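Local coordinates for NTP_transf_2 domain-containing protein (Capnocytophaga granulosa, PDB 6WT9) that synthesizes the second messenger 3',3'-c-di-GMP from two GTP molecules in response to phage infection, as the nucleotidyltransferase of a CBASS antiviral system, at residues A[262-266]-A[332-336]; A[66-70]-A[161-165]; A[52-57]-A[89-95]. All coordinates share one frame; numbering follows the deposited sequence.

Contact 1 of 3, residues A[262-266]-A[332-336]; sequences EKIEL and SLKML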
ATOM      1  N   GLU A 262       6.341  15.137 -11.627  1.00 53.54           N
ATOM      2  CA  GLU A 262       5.994  16.007 -10.518  1.00 52.25           C
ATOM      3  C   GLU A 262       6.090  15.238  -9.206  1.00 49.85           C
ATOM      4  O   GLU A 262       6.095  14.005  -9.178  1.00 44.12           O
ATOM      5  CB  GLU A 262       4.586  16.571 -10.698  1.00 57.24           C
ATOM      6  CG  GLU A 262       4.370  17.286 -12.020  1.00 64.54           C
ATOM      7  CD  GLU A 262       4.893  18.710 -12.011  1.00 72.23           C
ATOM      8  OE1 GLU A 262       5.392  19.159 -10.957  1.00 74.72           O
ATOM      9  OE2 GLU A 262       4.799  19.384 -13.058  1.00 76.76           O
ATOM     10  N   LYS A 263       6.167  15.983  -8.108  1.00 53.68           N
ATOM     11  CA  LYS A 263       6.268  15.393  -6.774  1.00 56.14           C
ATOM     12  C   LYS A 263       4.860  15.311  -6.191  1.00 47.54           C
ATOM     13  O   LYS A 263       4.384  16.231  -5.528  1.00 46.57           O
ATOM     14  CB  LYS A 263       7.213  16.201  -5.892  1.00 66.39           C
ATOM     15  CG  LYS A 263       8.671  16.095  -6.313  1.00 75.22           C
ATOM     16  CD  LYS A 263       9.592  16.808  -5.337  1.00 83.47           C
ATOM     17  CE  LYS A 263       9.306  18.299  -5.294  1.00 89.74           C
ATOM     18  NZ  LYS A 263      10.252  19.015  -4.394  1.00 94.09           N
ATOM     19  N   ILE A 264       4.192  14.190  -6.454  1.00 40.38           N
ATOM     20  CA  ILE A 264       2.855  13.930  -5.930  1.00 33.39           C
ATOM     21  C   ILE A 264       3.033  13.311  -4.549  1.00 34.38           C
ATOM     22  O   ILE A 264       3.239  12.105  -4.415  1.00 36.01           O
ATOM     23  CB  ILE A 264       2.049  13.022  -6.858  1.00 27.78           C
ATOM     24  CG1 ILE A 264       1.955  13.633  -8.258  1.00 24.42           C
ATOM     25  CG2 ILE A 264       0.660  12.773  -6.285  1.00 19.29           C
ATOM     26  CD1 ILE A 264       1.265  12.740  -9.269  1.00 22.29           C
ATOM     27  N   GLU A 265       2.952  14.144  -3.514  1.00 38.88           N
ATOM     28  CA  GLU A 265       3.153  13.684  -2.140  1.00 43.03           C
ATOM     29  C   GLU A 265       1.831  13.222  -1.525  1.00 35.19           C
ATOM     30  O   GLU A 265       1.350  13.741  -0.519  1.00 41.64           O
ATOM     31  CB  GLU A 265       3.809  14.780  -1.308  1.00 58.01           C
ATOM     32  CG  GLU A 265       5.254  15.049  -1.694  1.00 71.16           C
ATOM     33  CD  GLU A 265       5.906  16.100  -0.823  1.00 82.52           C
ATOM     34  OE1 GLU A 265       5.190  16.746  -0.029  1.00 87.59           O
ATOM     35  OE2 GLU A 265       7.138  16.280  -0.930  1.00 87.72           O
ATOM     36  N   LEU A 266       1.242  12.220  -2.169  1.00 27.47           N
ATOM     37  CA  LEU A 266       0.065  11.528  -1.661  1.00 19.56           C
ATOM     38  C   LEU A 266       0.486  10.125  -1.251  1.00 19.83           C
ATOM     39  O   LEU A 266       0.987   9.357  -2.081  1.00 19.35           O
ATOM     40  CB  LEU A 266      -1.041  11.471  -2.715  1.00 24.09           C
ATOM     41  CG  LEU A 266      -1.611  12.802  -3.203  1.00 20.90           C
ATOM     42  CD1 LEU A 266      -2.604  12.563  -4.328  1.00 19.66           C
ATOM     43  CD2 LEU A 266      -2.264  13.550  -2.054  1.00 17.80           C
ATOM     44  N   SER A 332      -0.983  18.378  -4.738  1.00 16.03           N
ATOM     45  CA  SER A 332      -0.596  17.036  -5.165  1.00 21.88           C
ATOM     46  C   SER A 332      -1.777  16.295  -5.781  1.00 22.19           C
ATOM     47  O   SER A 332      -1.610  15.546  -6.750  1.00 23.86           O
ATOM     48  CB  SER A 332      -0.025  16.255  -3.982  1.00 26.78           C
ATOM     49  OG  SER A 332       1.171  16.849  -3.511  1.00 33.30           O
ATOM     50  N   LEU A 333      -2.977  16.492  -5.232  1.00 22.84           N
ATOM     51  CA  LEU A 333      -4.170  15.915  -5.842  1.00 22.75           C
ATOM     52  C   LEU A 333      -4.398  16.481  -7.237  1.00 23.24           C
ATOM     53  O   LEU A 333      -4.813  15.755  -8.150  1.00 22.21           O
ATOM     54  CB  LEU A 333      -5.390  16.168  -4.954  1.00 26.84           C
ATOM     55  CG  LEU A 333      -6.748  15.715  -5.501  1.00 30.56           C
ATOM     56  CD1 LEU A 333      -6.764  14.214  -5.733  1.00 27.75           C
ATOM     57  CD2 LEU A 333      -7.869  16.126  -4.563  1.00 35.19           C
ATOM     58  N   LYS A 334      -4.131  17.776  -7.423  1.00 20.81           N
ATOM     59  CA  LYS A 334      -4.283  18.383  -8.742  1.00 21.00           C
ATOM     60  C   LYS A 334      -3.294  17.794  -9.739  1.00 19.05           C
ATOM     61  O   LYS A 334      -3.661  17.508 -10.885  1.00 17.58           O
ATOM     62  CB  LYS A 334      -4.106  19.900  -8.652  1.00 29.59           C
ATOM     63  CG  LYS A 334      -5.198  20.621  -7.878  1.00 38.86           C
ATOM     64  CD  LYS A 334      -4.906  22.112  -7.796  1.00 48.78           C
ATOM     65  CE  LYS A 334      -5.976  22.846  -7.004  1.00 55.54           C
ATOM     66  NZ  LYS A 334      -5.699  24.307  -6.922  1.00 59.01           N
HETATM   67  N   MSE A 335      -2.043  17.601  -9.325  1.00 17.87           N
HETATM   68  CA  MSE A 335      -1.023  17.055 -10.217  1.00 20.09           C
HETATM   69  C   MSE A 335      -1.339  15.617 -10.605  1.00 19.15           C
HETATM   70  O   MSE A 335      -1.050  15.190 -11.723  1.00 19.40           O
HETATM   71  CB  MSE A 335       0.364  17.129  -9.575  1.00 21.39           C
HETATM   72  CG  MSE A 335       0.844  18.541  -9.275  1.00 27.93           C
HETATM   73 SE   MSE A 335       0.371  19.838 -10.652  0.39 39.78          SE
HETATM   74  CE  MSE A 335       1.342  19.098 -12.163  1.00 34.54           C
ATOM     75  N   LEU A 336      -1.932  14.866  -9.673  1.00 17.57           N
ATOM     76  CA  LEU A 336      -2.370  13.511  -9.993  1.00 19.41           C
ATOM     77  C   LEU A 336      -3.525  13.536 -10.987  1.00 20.88           C
ATOM     78  O   LEU A 336      -3.627  12.661 -11.855  1.00 20.16           O
ATOM     79  CB  LEU A 336      -2.765  12.771  -8.716  1.00 15.05           C
ATOM     80  CG  LEU A 336      -3.154  11.300  -8.853  1.00 21.66           C
ATOM     81  CD1 LEU A 336      -2.011  10.495  -9.454  1.00 21.19           C
ATOM     82  CD2 LEU A 336      -3.557  10.732  -7.501  1.00 24.25           C
TER
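Ile-264 and Leu-266 lay their side chains against Ser-332, Met-335 and Leu-336, the residues that one side of helix 327-347 presents to the loop 262-266. The apolar part is built from methyl ends and side-chain stems. Leu-266 CD1 reaches Leu-336 CD2 at 3.8 Å, while Ile-264 CD1 rests on Leu-336 CA, also 3.8 Å away, and touches Leu-336 CD1. With its CG anti to the backbone N (chi1 -176°), Leu-336 holds both methyls where these two loop residues can meet them. Ile-264 CG1 packs in addition on Met-335 CB, 4.1 Å off. Branched aliphatic residues, isoleucine at CB and leucine at CG, suit this place, because compact methyl groups fit between the side chains of a helix turn. Toward solvent, the selenomethionine Met-335 bends at chi2 and chi3 and brings its CE to 3.5 Å from Glu-262 CG, so the methyl lies against both the aliphatic stem and the carboxylate of Glu-262.

The polar part rests on one small hydroxyl. Glu-265 N donates to Ser-332 OG over 3.2 Å, at 147°, and the same hydroxyl bonds back to the carbonyl O of Asp-328 one turn earlier. Serine can thus accept from the loop while staying tied to its own helix.

Behind this bond the loop is sharply folded: Leu-266 N bonds weakly to Ile-264 O, making Glu-265 the centre of an inverse gamma turn. The whole is a tight-turned connection between helices 245-259 and 268-276 docked on the C-terminal helix, an all-helical part of the chain, with Leu-333 and Leu-336 also touching helix 291-304.

Contact 2 of 3, residues A[66-70]-A[161-165]; sequences KVKLH and LSSVY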
ATOM      1  N   LYS A  66      10.162 -15.049   8.733  1.00 19.40           N
ATOM      2  CA  LYS A  66      11.437 -15.370   9.365  1.00 21.45           C
ATOM      3  C   LYS A  66      11.770 -14.378  10.472  1.00 19.62           C
ATOM      4  O   LYS A  66      12.335 -14.761  11.503  1.00 22.03           O
ATOM      5  CB  LYS A  66      12.551 -15.400   8.318  1.00 22.93           C
ATOM      6  CG  LYS A  66      12.457 -16.565   7.342  1.00 28.43           C
ATOM      7  CD  LYS A  66      13.570 -16.496   6.306  1.00 35.86           C
ATOM      8  CE  LYS A  66      13.490 -17.651   5.321  1.00 38.19           C
ATOM      9  NZ  LYS A  66      13.677 -18.964   5.998  1.00 44.84           N
ATOM     10  N   VAL A  67      11.436 -13.100  10.275  1.00 14.46           N
ATOM     11  CA  VAL A  67      11.614 -12.119  11.343  1.00 15.52           C
ATOM     12  C   VAL A  67      10.767 -12.497  12.551  1.00 17.06           C
ATOM     13  O   VAL A  67      11.216 -12.400  13.699  1.00 17.90           O
ATOM     14  CB  VAL A  67      11.274 -10.705  10.834  1.00 17.50           C
ATOM     15  CG1 VAL A  67      11.360  -9.694  11.964  1.00 17.79           C
ATOM     16  CG2 VAL A  67      12.204 -10.317   9.700  1.00 19.79           C
ATOM     17  N   LYS A  68       9.537 -12.955  12.307  1.00 15.40           N
ATOM     18  CA  LYS A  68       8.659 -13.370  13.396  1.00 17.17           C
ATOM     19  C   LYS A  68       9.270 -14.511  14.203  1.00 19.53           C
ATOM     20  O   LYS A  68       9.229 -14.496  15.439  1.00 16.35           O
ATOM     21  CB  LYS A  68       7.297 -13.774  12.830  1.00 22.33           C
ATOM     22  CG  LYS A  68       6.303 -14.286  13.854  1.00 29.52           C
ATOM     23  CD  LYS A  68       4.973 -14.612  13.192  1.00 40.30           C
ATOM     24  CE  LYS A  68       4.003 -15.262  14.166  1.00 49.94           C
ATOM     25  NZ  LYS A  68       2.701 -15.585  13.516  1.00 57.70           N
ATOM     26  N   LEU A  69       9.851 -15.504  13.523  1.00 20.50           N
ATOM     27  CA  LEU A  69      10.418 -16.650  14.229  1.00 22.04           C
ATOM     28  C   LEU A  69      11.621 -16.247  15.072  1.00 19.73           C
ATOM     29  O   LEU A  69      11.838 -16.800  16.157  1.00 22.44           O
ATOM     30  CB  LEU A  69      10.806 -17.747  13.239  1.00 21.79           C
ATOM     31  CG  LEU A  69       9.669 -18.424  12.467  1.00 26.57           C
ATOM     32  CD1 LEU A  69      10.202 -19.589  11.644  1.00 23.70           C
ATOM     33  CD2 LEU A  69       8.568 -18.887  13.411  1.00 23.01           C
ATOM     34  N   HIS A  70      12.423 -15.295  14.588  1.00 13.87           N
ATOM     35  CA  HIS A  70      13.556 -14.823  15.375  1.00 15.95           C
ATOM     36  C   HIS A  70      13.091 -14.069  16.615  1.00 19.75           C
ATOM     37  O   HIS A  70      13.679 -14.214  17.693  1.00 23.87           O
ATOM     38  CB  HIS A  70      14.467 -13.942  14.520  1.00 15.46           C
ATOM     39  CG  HIS A  70      15.317 -14.709  13.556  1.00 22.41           C
ATOM     40  ND1 HIS A  70      16.309 -15.576  13.966  1.00 21.82           N
ATOM     41  CD2 HIS A  70      15.328 -14.738  12.203  1.00 20.52           C
ATOM     42  CE1 HIS A  70      16.892 -16.108  12.906  1.00 21.86           C
ATOM     43  NE2 HIS A  70      16.315 -15.616  11.824  1.00 21.86           N
ATOM     44  N   LEU A 161      17.428  -8.815  16.542  1.00 24.22           N
ATOM     45  CA  LEU A 161      17.500  -8.547  15.109  1.00 24.35           C
ATOM     46  C   LEU A 161      18.895  -8.094  14.695  1.00 26.18           C
ATOM     47  O   LEU A 161      19.399  -8.513  13.646  1.00 21.35           O
ATOM     48  CB  LEU A 161      16.450  -7.509  14.715  1.00 23.54           C
ATOM     49  CG  LEU A 161      15.003  -7.976  14.885  1.00 26.03           C
ATOM     50  CD1 LEU A 161      14.023  -6.869  14.518  1.00 21.73           C
ATOM     51  CD2 LEU A 161      14.740  -9.231  14.066  1.00 24.67           C
ATOM     52  N   SER A 162      19.538  -7.245  15.502  1.00 33.16           N
ATOM     53  CA  SER A 162      20.913  -6.852  15.206  1.00 36.51           C
ATOM     54  C   SER A 162      21.870  -8.031  15.278  1.00 33.95           C
ATOM     55  O   SER A 162      22.938  -7.991  14.658  1.00 38.18           O
ATOM     56  CB  SER A 162      21.376  -5.756  16.168  1.00 38.31           C
ATOM     57  OG  SER A 162      20.517  -4.631  16.110  1.00 45.99           O
ATOM     58  N   SER A 163      21.508  -9.077  16.018  1.00 28.42           N
ATOM     59  CA  SER A 163      22.332 -10.270  16.129  1.00 35.49           C
ATOM     60  C   SER A 163      22.081 -11.279  15.017  1.00 36.44           C
ATOM     61  O   SER A 163      22.939 -12.135  14.772  1.00 42.74           O
ATOM     62  CB  SER A 163      22.093 -10.940  17.486  1.00 38.59           C
ATOM     63  OG  SER A 163      22.480 -12.298  17.454  1.00 45.53           O
ATOM     64  N   VAL A 164      20.939 -11.200  14.341  1.00 28.47           N
ATOM     65  CA  VAL A 164      20.594 -12.139  13.283  1.00 29.38           C
ATOM     66  C   VAL A 164      20.926 -11.584  11.903  1.00 29.69           C
ATOM     67  O   VAL A 164      21.453 -12.303  11.054  1.00 37.48           O
ATOM     68  CB  VAL A 164      19.102 -12.523  13.382  1.00 28.51           C
ATOM     69  CG1 VAL A 164      18.652 -13.240  12.122  1.00 32.87           C
ATOM     70  CG2 VAL A 164      18.865 -13.392  14.604  1.00 29.55           C
ATOM     71  N   TYR A 165      20.641 -10.308  11.669  1.00 22.21           N
ATOM     72  CA  TYR A 165      20.799  -9.693  10.359  1.00 25.47           C
ATOM     73  C   TYR A 165      21.934  -8.680  10.397  1.00 26.66           C
ATOM     74  O   TYR A 165      21.947  -7.788  11.253  1.00 29.48           O
ATOM     75  CB  TYR A 165      19.498  -9.018   9.917  1.00 16.03           C
ATOM     76  CG  TYR A 165      18.324  -9.966   9.830  1.00 14.22           C
ATOM     77  CD1 TYR A 165      18.201 -10.851   8.767  1.00 13.80           C
ATOM     78  CD2 TYR A 165      17.335  -9.972  10.805  1.00 14.50           C
ATOM     79  CE1 TYR A 165      17.131 -11.719   8.680  1.00 13.92           C
ATOM     80  CE2 TYR A 165      16.258 -10.836  10.724  1.00 13.20           C
ATOM     81  CZ  TYR A 165      16.162 -11.707   9.657  1.00 14.51           C
ATOM     82  OH  TYR A 165      15.099 -12.572   9.565  1.00 18.86           O
TER
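Where helices 54-71 and 147-164 lie beside each other on the central sheet of the nucleotidyltransferase domain, Val-164 presses a methyl onto the ring of His-70. This is a CH-pi contact: Val-164 CG1 stands 3.5 Å from the centroid of the imidazole and only 16° from its normal. The other methyl, Val-164 CG2, comes to 3.4 Å from His-70 ND1, so both branches of the valine lean on the ring. CG1 is anti to the backbone N (chi1 167°), which also sets it above the middle of the Tyr-165 ring; the same methyl thus touches a face of each of two rings set nearly at right angles.

The rings of His-70 and Tyr-165 form an oblique pair, planes at 80°, with Tyr-165 OH 3.4 Å from His-70 CD2. On the sheet side, the same alpha/beta layering continues through Val-67: its CG2 lies 3.7 Å from Tyr-165 OH, while its CG1 meets Leu-161 CD2 at 4.0 Å. Val-67 and Leu-161 both rest on Ile-189 of strand 185-194, and Val-67 and Tyr-165 share Ile-178 of strand 176-180; aliphatic residues suit this layer between helix and sheet.

No hydrogen bond joins the two segments. Tyr-165 is placed instead by the end of its own helix, where Leu-161 O accepts from both Val-164 N and Tyr-165 N, the latter at 2.9 Å.

Contact 3 of 3, residues A[52-57]-A[89-95]; sequences VSPEYT and NTHIKGY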
ATOM      1  N   VAL A  52       0.960  -7.486  -8.562  1.00 26.87           N
ATOM      2  CA  VAL A  52       2.272  -8.115  -8.515  1.00 19.20           C
ATOM      3  C   VAL A  52       2.085  -9.619  -8.397  1.00 18.72           C
ATOM      4  O   VAL A  52       1.208 -10.100  -7.666  1.00 25.97           O
ATOM      5  CB  VAL A  52       3.102  -7.555  -7.345  1.00 18.32           C
ATOM      6  CG1 VAL A  52       4.374  -8.366  -7.142  1.00 13.82           C
ATOM      7  CG2 VAL A  52       3.441  -6.093  -7.584  1.00 19.61           C
ATOM      8  N   SER A  53       2.886 -10.370  -9.145  1.00 12.33           N
ATOM      9  CA  SER A  53       2.759 -11.820  -9.142  1.00 15.80           C
ATOM     10  C   SER A  53       2.958 -12.364  -7.729  1.00 15.70           C
ATOM     11  O   SER A  53       3.805 -11.858  -6.983  1.00 15.00           O
ATOM     12  CB  SER A  53       3.775 -12.449 -10.094  1.00 17.80           C
ATOM     13  OG  SER A  53       3.853 -13.852  -9.906  1.00 25.44           O
ATOM     14  N   PRO A  54       2.195 -13.381  -7.325  1.00 21.32           N
ATOM     15  CA  PRO A  54       2.397 -13.961  -5.987  1.00 20.69           C
ATOM     16  C   PRO A  54       3.775 -14.565  -5.793  1.00 25.29           C
ATOM     17  O   PRO A  54       4.172 -14.805  -4.645  1.00 26.39           O
ATOM     18  CB  PRO A  54       1.297 -15.028  -5.893  1.00 21.59           C
ATOM     19  CG  PRO A  54       0.934 -15.334  -7.311  1.00 23.82           C
ATOM     20  CD  PRO A  54       1.109 -14.049  -8.064  1.00 21.36           C
ATOM     21  N   GLU A  55       4.516 -14.818  -6.875  1.00 28.47           N
ATOM     22  CA  GLU A  55       5.902 -15.259  -6.750  1.00 32.09           C
ATOM     23  C   GLU A  55       6.715 -14.282  -5.910  1.00 26.00           C
ATOM     24  O   GLU A  55       7.492 -14.693  -5.040  1.00 34.78           O
ATOM     25  CB  GLU A  55       6.522 -15.415  -8.139  1.00 45.39           C
ATOM     26  CG  GLU A  55       7.949 -15.936  -8.140  1.00 60.17           C
ATOM     27  CD  GLU A  55       8.021 -17.447  -8.232  1.00 73.14           C
ATOM     28  OE1 GLU A  55       6.979 -18.107  -8.038  1.00 78.42           O
ATOM     29  OE2 GLU A  55       9.120 -17.973  -8.507  1.00 75.61           O
ATOM     30  N   TYR A  56       6.541 -12.981  -6.151  1.00 15.89           N
ATOM     31  CA  TYR A  56       7.220 -11.969  -5.349  1.00 15.30           C
ATOM     32  C   TYR A  56       6.541 -11.770  -4.001  1.00 17.68           C
ATOM     33  O   TYR A  56       7.218 -11.631  -2.976  1.00 16.40           O
ATOM     34  CB  TYR A  56       7.268 -10.641  -6.103  1.00 15.88           C
ATOM     35  CG  TYR A  56       8.136 -10.659  -7.336  1.00 15.35           C
ATOM     36  CD1 TYR A  56       9.516 -10.560  -7.233  1.00 13.76           C
ATOM     37  CD2 TYR A  56       7.578 -10.762  -8.602  1.00 11.39           C
ATOM     38  CE1 TYR A  56      10.318 -10.574  -8.356  1.00 15.13           C
ATOM     39  CE2 TYR A  56       8.372 -10.774  -9.732  1.00 15.11           C
ATOM     40  CZ  TYR A  56       9.742 -10.681  -9.601  1.00 15.68           C
ATOM     41  OH  TYR A  56      10.541 -10.692 -10.720  1.00 21.18           O
ATOM     42  N   THR A  57       5.206 -11.745  -3.986  1.00 18.60           N
ATOM     43  CA  THR A  57       4.483 -11.437  -2.756  1.00 14.00           C
ATOM     44  C   THR A  57       4.707 -12.507  -1.694  1.00 16.74           C
ATOM     45  O   THR A  57       4.841 -12.193  -0.505  1.00 22.00           O
ATOM     46  CB  THR A  57       2.992 -11.277  -3.052  1.00 18.17           C
ATOM     47  OG1 THR A  57       2.815 -10.304  -4.089  1.00 19.61           O
ATOM     48  CG2 THR A  57       2.242 -10.815  -1.807  1.00 18.31           C
ATOM     49  N   ASN A  89      -2.532  -6.526  -1.324  1.00 11.07           N
ATOM     50  CA  ASN A  89      -2.117  -6.809  -2.698  1.00 12.09           C
ATOM     51  C   ASN A  89      -2.270  -5.572  -3.584  1.00 15.50           C
ATOM     52  O   ASN A  89      -2.620  -5.657  -4.763  1.00 11.22           O
ATOM     53  CB  ASN A  89      -2.888  -8.002  -3.268  1.00 11.40           C
ATOM     54  CG  ASN A  89      -2.250  -8.568  -4.523  1.00 17.91           C
ATOM     55  OD1 ASN A  89      -1.046  -8.426  -4.740  1.00 15.78           O
ATOM     56  ND2 ASN A  89      -3.058  -9.209  -5.360  1.00 18.93           N
ATOM     57  N   THR A  90      -2.017  -4.402  -2.998  1.00 12.14           N
ATOM     58  CA  THR A  90      -2.026  -3.139  -3.723  1.00 12.82           C
ATOM     59  C   THR A  90      -0.622  -2.590  -3.936  1.00 19.55           C
ATOM     60  O   THR A  90      -0.472  -1.469  -4.431  1.00 16.06           O
ATOM     61  CB  THR A  90      -2.884  -2.104  -2.994  1.00 12.92           C
ATOM     62  OG1 THR A  90      -2.413  -1.954  -1.650  1.00 11.34           O
ATOM     63  CG2 THR A  90      -4.344  -2.538  -2.972  1.00 13.69           C
ATOM     64  N   HIS A  91       0.405  -3.348  -3.563  1.00 15.55           N
ATOM     65  CA  HIS A  91       1.771  -2.939  -3.836  1.00 10.52           C
ATOM     66  C   HIS A  91       2.055  -3.024  -5.330  1.00 10.61           C
ATOM     67  O   HIS A  91       1.462  -3.831  -6.054  1.00 10.79           O
ATOM     68  CB  HIS A  91       2.762  -3.803  -3.048  1.00 14.95           C
ATOM     69  CG  HIS A  91       2.639  -5.275  -3.308  1.00 18.81           C
ATOM     70  ND1 HIS A  91       1.486  -5.985  -3.052  1.00 19.25           N
ATOM     71  CD2 HIS A  91       3.535  -6.173  -3.781  1.00 18.30           C
ATOM     72  CE1 HIS A  91       1.672  -7.255  -3.367  1.00 18.45           C
ATOM     73  NE2 HIS A  91       2.909  -7.396  -3.809  1.00 17.06           N
ATOM     74  N   ILE A  92       2.960  -2.164  -5.792  1.00 10.48           N
ATOM     75  CA  ILE A  92       3.284  -2.064  -7.212  1.00 15.10           C
ATOM     76  C   ILE A  92       4.703  -2.506  -7.528  1.00 12.75           C
ATOM     77  O   ILE A  92       5.052  -2.599  -8.716  1.00 13.61           O
ATOM     78  CB  ILE A  92       3.051  -0.635  -7.745  1.00 13.53           C
ATOM     79  CG1 ILE A  92       3.902   0.370  -6.966  1.00 14.26           C
ATOM     80  CG2 ILE A  92       1.580  -0.264  -7.658  1.00 11.65           C
ATOM     81  CD1 ILE A  92       3.771   1.790  -7.464  1.00 16.44           C
ATOM     82  N   LYS A  93       5.533  -2.773  -6.523  1.00 10.40           N
ATOM     83  CA  LYS A  93       6.903  -3.216  -6.736  1.00 12.00           C
ATOM     84  C   LYS A  93       7.033  -4.692  -6.393  1.00 14.47           C
ATOM     85  O   LYS A  93       6.489  -5.156  -5.385  1.00 19.72           O
ATOM     86  CB  LYS A  93       7.888  -2.407  -5.891  1.00 13.22           C
ATOM     87  CG  LYS A  93       7.778  -0.901  -6.057  1.00 25.00           C
ATOM     88  CD  LYS A  93       9.007  -0.205  -5.491  1.00 29.38           C
ATOM     89  CE  LYS A  93       9.363  -0.739  -4.113  1.00 32.50           C
ATOM     90  NZ  LYS A  93      10.652  -0.184  -3.612  1.00 34.38           N
ATOM     91  N   GLY A  94       7.757  -5.428  -7.238  1.00 15.72           N
ATOM     92  CA  GLY A  94       8.028  -6.824  -6.935  1.00 10.73           C
ATOM     93  C   GLY A  94       8.834  -6.991  -5.661  1.00 16.24           C
ATOM     94  O   GLY A  94       8.620  -7.935  -4.897  1.00 16.34           O
ATOM     95  N   TYR A  95       9.767  -6.077  -5.415  1.00 17.77           N
ATOM     96  CA  TYR A  95      10.565  -6.082  -4.189  1.00 26.39           C
ATOM     97  C   TYR A  95       9.882  -5.282  -3.087  1.00 31.49           C
ATOM     98  O   TYR A  95      10.487  -4.440  -2.426  1.00 35.30           O
ATOM     99  CB  TYR A  95      11.962  -5.543  -4.473  1.00 23.14           C
ATOM    100  CG  TYR A  95      12.826  -6.478  -5.288  1.00 19.18           C
ATOM    101  CD1 TYR A  95      12.599  -7.849  -5.276  1.00 20.36           C
ATOM    102  CD2 TYR A  95      13.866  -5.991  -6.067  1.00 21.22           C
ATOM    103  CE1 TYR A  95      13.386  -8.708  -6.019  1.00 24.90           C
ATOM    104  CE2 TYR A  95      14.661  -6.842  -6.812  1.00 22.15           C
ATOM    105  CZ  TYR A  95      14.416  -8.199  -6.785  1.00 26.45           C
ATOM    106  OH  TYR A  95      15.203  -9.051  -7.525  1.00 27.54           O
TER
HETATM  107  O   HOH W   1      -0.000  -5.973  -6.247  1.00  9.52           O
HETATM  108  O   HOH W   2       0.279 -10.551  -5.283  1.00 14.30           O
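Thr-57 and His-91 make the direct polar link of this contact, and Val-52 and Gly-94 fill the close-packed part around it. His-91 NE2 donates to Thr-57 OG1 over 2.9 Å, the oxygen lying 5° from the plane of the imidazole, well placed for the N-H at the ring edge. The histidine CG sits between its backbone N and carbonyl carbon (chi1 57°), and this sends the ring back toward the start of helix 54-71. The side chains of Val-52 and His-91 cross at about a right angle, with Val-52 CB 3.5 Å from His-91 NE2, while Val-52 CG2 rests 3.4 Å from His-91 O. Next to it the backbone of Gly-94 comes right up to Tyr-56: Gly-94 CA is 4.2 Å from the ring centroid, over the face, and Gly-94 O is 3.3 Å from Tyr-56 CB. Having no side chain, glycine lets the chain lie directly on the aromatic ring.

The contact joins a helix start to the loop that leads to strand 98-104. Ser-53 is the N-cap of helix 54-71, its OG accepting from Glu-55 N. The loop begins at Asn-89, whose positive phi closes helix 85-88 in a Schellman motif, and, as in related nucleotidyltransferases, runs between the Gly-Ser signature at Ser-85 and the acidic metal-binding motif around the start of strand 98-104.

Near Asn-89 the segments do not pack directly, and ordered water bridges them. One water donates to Val-52 O and to Asn-89 OD1, 2.6 Å away, and accepts from Thr-57 OG1, so that this hydroxyl works in both directions. A second accepts from Val-52 N and lies over a face of the His-91 ring, offset toward its rim, within reach of Asn-89 OD1 and His-91 O. At the other, exposed end, Tyr-95 merely brushes Tyr-56, CE1 to CE1 at 4.3 Å, whereas the OH of the buried Tyr-56 is bonded to Asn-18 and Glu-20.

In the fold
Helix 54-71 ties contacts 2 and 3 together: its N-terminal end meets the loop 89-95 and its far end meets helix 147-164, with the contact centres 23 Å apart and the nearest atoms about 11 Å. Contact 3 is probably the one nearest the catalytic centre, since its loop leads to the acidic motif expected at the start of strand 98-104. Contact 1 belongs to the helical part, its centre 23 Å from that of contact 3 and the nearest atoms about 10 Å apart. Helix 245-259 spans the gap, touching Thr-90 and Ile-92 before the chain runs on into 262-266. Contacts 1 and 2, 37 Å apart between centres, flank the middle of the chain.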